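Local coordinates for ribonucleoside-diphosphate reductase (PDB 5IM3), which probably supplies the precursors of DNA synthesis by reducing ribonucleoside diphosphates to deoxyribonucleotides, with dATP bound at its N-terminal ATP cone and at a further site, at residues F491-V495 and A544-W548; Y304-F308 and T357-F361. All coordinates share one frame; numbering follows the deposited sequence.

Contact 1 of 2, residues F491-V495 and A544-W548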
# COMPACT_ATOMS: atom_id res chain seq x y z
N PHE A 491 -19.25 18.24 24.20
CA PHE A 491 -18.39 17.82 23.10
C PHE A 491 -19.09 16.80 22.22
O PHE A 491 -19.10 16.92 20.99
CB PHE A 491 -17.07 17.26 23.64
CG PHE A 491 -16.21 16.65 22.57
CD1 PHE A 491 -15.48 17.45 21.71
CD2 PHE A 491 -16.14 15.27 22.42
CE1 PHE A 491 -14.69 16.89 20.72
CE2 PHE A 491 -15.35 14.71 21.43
CZ PHE A 491 -14.62 15.52 20.58
N MET A 492 -19.69 15.78 22.84
CA MET A 492 -20.43 14.79 22.07
C MET A 492 -21.59 15.43 21.32
O MET A 492 -21.90 15.05 20.19
CB MET A 492 -20.94 13.68 22.99
CG MET A 492 -19.85 12.93 23.74
SD MET A 492 -18.66 12.12 22.66
CE MET A 492 -19.72 11.02 21.72
N LYS A 493 -22.26 16.41 21.95
CA LYS A 493 -23.30 17.15 21.25
C LYS A 493 -22.76 17.80 19.98
O LYS A 493 -23.41 17.79 18.93
CB LYS A 493 -23.91 18.21 22.17
CG LYS A 493 -24.79 17.66 23.28
CD LYS A 493 -25.43 18.80 24.07
CE LYS A 493 -26.38 18.29 25.15
NZ LYS A 493 -27.01 19.41 25.90
N ARG A 494 -21.56 18.38 20.07
CA ARG A 494 -20.96 19.02 18.90
C ARG A 494 -20.56 18.00 17.85
O ARG A 494 -20.58 18.29 16.65
CB ARG A 494 -19.76 19.87 19.32
CG ARG A 494 -20.10 21.02 20.27
CD ARG A 494 -20.80 22.16 19.54
NE ARG A 494 -21.21 23.22 20.46
CZ ARG A 494 -20.42 24.20 20.89
NH1 ARG A 494 -19.16 24.27 20.50
NH2 ARG A 494 -20.90 25.12 21.73
N VAL A 495 -20.19 16.79 18.27
CA VAL A 495 -19.92 15.72 17.31
C VAL A 495 -21.20 15.32 16.59
O VAL A 495 -21.24 15.27 15.35
CB VAL A 495 -19.28 14.51 18.03
CG1 VAL A 495 -19.15 13.32 17.08
CG2 VAL A 495 -17.91 14.88 18.60
N ALA A 544 -15.28 19.46 15.99
CA ALA A 544 -15.50 18.40 16.97
C ALA A 544 -15.32 17.02 16.33
O ALA A 544 -14.71 16.13 16.93
CB ALA A 544 -16.89 18.53 17.58
N LYS A 545 -15.84 16.84 15.12
CA LYS A 545 -15.71 15.55 14.43
C LYS A 545 -14.24 15.20 14.21
O LYS A 545 -13.86 14.02 14.27
CB LYS A 545 -16.46 15.59 13.10
CG LYS A 545 -17.84 14.95 13.14
CD LYS A 545 -18.60 15.22 11.85
CE LYS A 545 -19.82 14.32 11.71
NZ LYS A 545 -19.45 12.94 11.29
N ASP A 546 -13.40 16.20 13.93
CA ASP A 546 -11.99 15.94 13.67
C ASP A 546 -11.27 15.48 14.93
O ASP A 546 -10.44 14.56 14.88
CB ASP A 546 -11.32 17.18 13.09
CG ASP A 546 -11.84 17.54 11.71
OD1 ASP A 546 -12.49 16.68 11.06
OD2 ASP A 546 -11.60 18.68 11.26
N LEU A 547 -11.56 16.11 16.06
CA LEU A 547 -10.94 15.68 17.31
C LEU A 547 -11.49 14.33 17.74
O LEU A 547 -10.74 13.47 18.23
CB LEU A 547 -11.16 16.74 18.40
CG LEU A 547 -10.47 16.50 19.74
CD1 LEU A 547 -8.96 16.44 19.56
CD2 LEU A 547 -10.85 17.59 20.73
N TRP A 548 -12.79 14.12 17.57
CA TRP A 548 -13.40 12.83 17.85
C TRP A 548 -12.73 11.72 17.05
O TRP A 548 -12.38 10.66 17.59
CB TRP A 548 -14.90 12.91 17.55
CG TRP A 548 -15.67 11.63 17.69
CD1 TRP A 548 -16.30 10.95 16.68
CD2 TRP A 548 -15.92 10.90 18.89
NE1 TRP A 548 -16.92 9.84 17.19
CE2 TRP A 548 -16.71 9.78 18.54
CE3 TRP A 548 -15.56 11.07 20.23
CZ2 TRP A 548 -17.13 8.84 19.48
CZ3 TRP A 548 -15.98 10.14 21.16
CH2 TRP A 548 -16.76 9.04 20.78
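In the barrel domain of the large reductase subunit, helix 489-496 packs across the start of helix 544-558, and Trp-548 of the second helix receives Met-492 and Val-495 of the first over its indole. The methyl CE of Met-492 sits above the six-membered ring of Trp-548, 4.0 Å from its centroid, and CG1 of Val-495 does the same for the five-membered ring; both are CH-pi contacts. The methionine chain reaches this place by folding back, with chi2 and chi3 both near -59°, which also brings SD of Met-492 obliquely to the ring, 3.7 Å from CZ3 of Trp-548, as a Met-aromatic contact. The short helical segments run at 109° to each other, their axes 9.0 Å apart, and Ala-544 turns its CB toward the other helix, 3.6 Å from CB of Arg-494. Between the helices the Phe-491 ring, turned there by CG anti to the backbone N (chi1 173°), brings its edge toward the backbone N of Trp-548. CE1 of Phe-491 meets CD2 of Leu-547 at 3.9 Å, and CE2 of Phe-491 meets CE3 of Trp-548 at 3.8 Å. No hydrogen bond joins the two segments. The polar ends find partners beyond the pair: indole NE1 of Trp-548 bonds to Asp-889 of helix 885-897, whereas the guanidinium of Arg-494 reaches Ser-500 O and Glu-528.

Contact 2 of 2, residues Y304-F308 and T357-F361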
# COMPACT_ATOMS: atom_id res chain seq x y z
N TYR A 304 -2.47 -20.56 46.95
CA TYR A 304 -1.24 -21.13 47.50
C TYR A 304 -0.02 -20.35 47.04
O TYR A 304 0.90 -20.12 47.83
CB TYR A 304 -1.11 -22.60 47.11
CG TYR A 304 0.18 -23.23 47.57
CD1 TYR A 304 0.26 -23.85 48.81
CD2 TYR A 304 1.32 -23.21 46.78
CE1 TYR A 304 1.44 -24.43 49.25
CE2 TYR A 304 2.50 -23.78 47.20
CZ TYR A 304 2.55 -24.39 48.44
OH TYR A 304 3.73 -24.96 48.86
N ASP A 305 0.01 -19.95 45.77
CA ASP A 305 1.21 -19.31 45.24
C ASP A 305 1.42 -17.93 45.84
O ASP A 305 2.56 -17.55 46.12
CB ASP A 305 1.12 -19.22 43.71
CG ASP A 305 1.20 -20.58 43.04
OD1 ASP A 305 1.59 -21.56 43.70
OD2 ASP A 305 0.87 -20.66 41.83
N ARG A 306 0.35 -17.17 46.05
CA ARG A 306 0.48 -15.74 46.33
C ARG A 306 -0.25 -15.25 47.57
O ARG A 306 0.10 -14.17 48.06
CB ARG A 306 0.02 -14.92 45.12
CG ARG A 306 0.91 -15.08 43.90
CD ARG A 306 0.48 -14.19 42.74
NE ARG A 306 -0.83 -14.55 42.21
CZ ARG A 306 -1.32 -14.10 41.06
NH1 ARG A 306 -0.62 -13.26 40.31
NH2 ARG A 306 -2.53 -14.49 40.66
N TYR A 307 -1.25 -15.96 48.09
CA TYR A 307 -2.07 -15.43 49.17
C TYR A 307 -1.87 -16.12 50.51
O TYR A 307 -1.99 -15.45 51.55
CB TYR A 307 -3.55 -15.49 48.79
CG TYR A 307 -3.94 -14.44 47.77
CD1 TYR A 307 -4.41 -13.20 48.17
CD2 TYR A 307 -3.80 -14.68 46.41
CE1 TYR A 307 -4.75 -12.23 47.25
CE2 TYR A 307 -4.14 -13.71 45.48
CZ TYR A 307 -4.62 -12.49 45.90
OH TYR A 307 -4.96 -11.52 44.99
N PHE A 308 -1.56 -17.41 50.54
CA PHE A 308 -1.38 -18.10 51.82
C PHE A 308 -0.13 -17.60 52.53
O PHE A 308 0.93 -17.42 51.92
CB PHE A 308 -1.29 -19.61 51.61
CG PHE A 308 -2.59 -20.26 51.21
CD1 PHE A 308 -3.80 -19.61 51.37
CD2 PHE A 308 -2.59 -21.55 50.68
CE1 PHE A 308 -4.98 -20.21 51.01
CE2 PHE A 308 -3.78 -22.16 50.31
CZ PHE A 308 -4.97 -21.49 50.48
N THR A 357 -8.71 -8.24 46.15
CA THR A 357 -7.36 -8.75 46.32
C THR A 357 -6.62 -8.15 47.51
O THR A 357 -6.01 -8.91 48.27
CB THR A 357 -6.60 -8.51 45.00
OG1 THR A 357 -6.90 -9.57 44.09
CG2 THR A 357 -5.09 -8.45 45.21
N PRO A 358 -6.61 -6.83 47.72
CA PRO A 358 -5.87 -6.31 48.89
C PRO A 358 -6.46 -6.74 50.22
O PRO A 358 -5.71 -7.02 51.16
CB PRO A 358 -5.92 -4.78 48.70
CG PRO A 358 -7.08 -4.54 47.83
CD PRO A 358 -7.17 -5.74 46.91
N THR A 359 -7.79 -6.81 50.33
CA THR A 359 -8.39 -7.31 51.56
C THR A 359 -7.96 -8.74 51.82
O THR A 359 -7.48 -9.07 52.91
CB THR A 359 -9.91 -7.20 51.50
OG1 THR A 359 -10.30 -5.82 51.48
CG2 THR A 359 -10.56 -7.87 52.71
N LEU A 360 -8.11 -9.61 50.82
CA LEU A 360 -7.70 -11.00 50.97
C LEU A 360 -6.25 -11.12 51.42
O LEU A 360 -5.91 -11.99 52.24
CB LEU A 360 -7.90 -11.75 49.65
CG LEU A 360 -9.35 -12.00 49.24
CD1 LEU A 360 -9.37 -12.70 47.90
CD2 LEU A 360 -10.09 -12.82 50.29
N PHE A 361 -5.38 -10.25 50.91
CA PHE A 361 -3.96 -10.39 51.18
C PHE A 361 -3.56 -9.83 52.54
O PHE A 361 -2.67 -10.39 53.20
CB PHE A 361 -3.15 -9.69 50.08
CG PHE A 361 -1.70 -10.04 50.08
CD1 PHE A 361 -0.78 -9.25 50.77
CD2 PHE A 361 -1.24 -11.16 49.41
CE1 PHE A 361 0.56 -9.58 50.78
CE2 PHE A 361 0.11 -11.48 49.42
CZ PHE A 361 1.01 -10.69 50.10
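The phenol oxygen OH of Tyr-307 and the hydroxyl OG1 of Thr-357 share a hydrogen bond of 2.9 Å. Two rotations bring the hydroxyls together: Tyr-307 carries CG anti to its carbonyl carbon (chi1 -74°), and Thr-357 likewise directs OG1. The two side chains cross at about a right angle. Along the tyrosine ring, apolar packing joins in, while the carbonyl O of Thr-357 lies at the ring edge, near its plane. CB of Leu-360 packs obliquely against the ring, 4.0 Å from CE1 of Tyr-307. Phe-361 then adds an offset edge-to-face pair, turning its edge toward the tyrosine face, with the planes at 72° and the centroids 6.0 Å apart. In the all-alpha domain this joins the C-terminal part of helix 297-307, where the backbone widens into a pi-type turn, to the first turn of helix 357-362. The carbonyl O of Arg-306 meets the Phe-361 ring at its edge, in the ring plane and close to CE2. Helix 773-779 packs on both segments, through Thr-774 against Tyr-307 and Thr-357 and through Ile-775 and Ile-778 against Leu-360, while Phe-322 of helix 319-330 also touches Tyr-307.

Both segments of contact 2 precede those of contact 1 in sequence, and each contact spans the same interval of 48 residues between its segments. Their centres lie about 45 Å apart and their nearest atoms about 31 Å, so neither touches the other. Contact 2 falls in the all-alpha domain, its centre about 16 Å from the centre of the chain, and contact 1 in the barrel domain, its centre about 34 Å out. Each pairs two helices. Contact 1 lies beside strand 562-565 of the mixed barrel sheet, within the barrel domain itself, whereas contact 2 probably sits at the interface of the all-alpha and barrel domains.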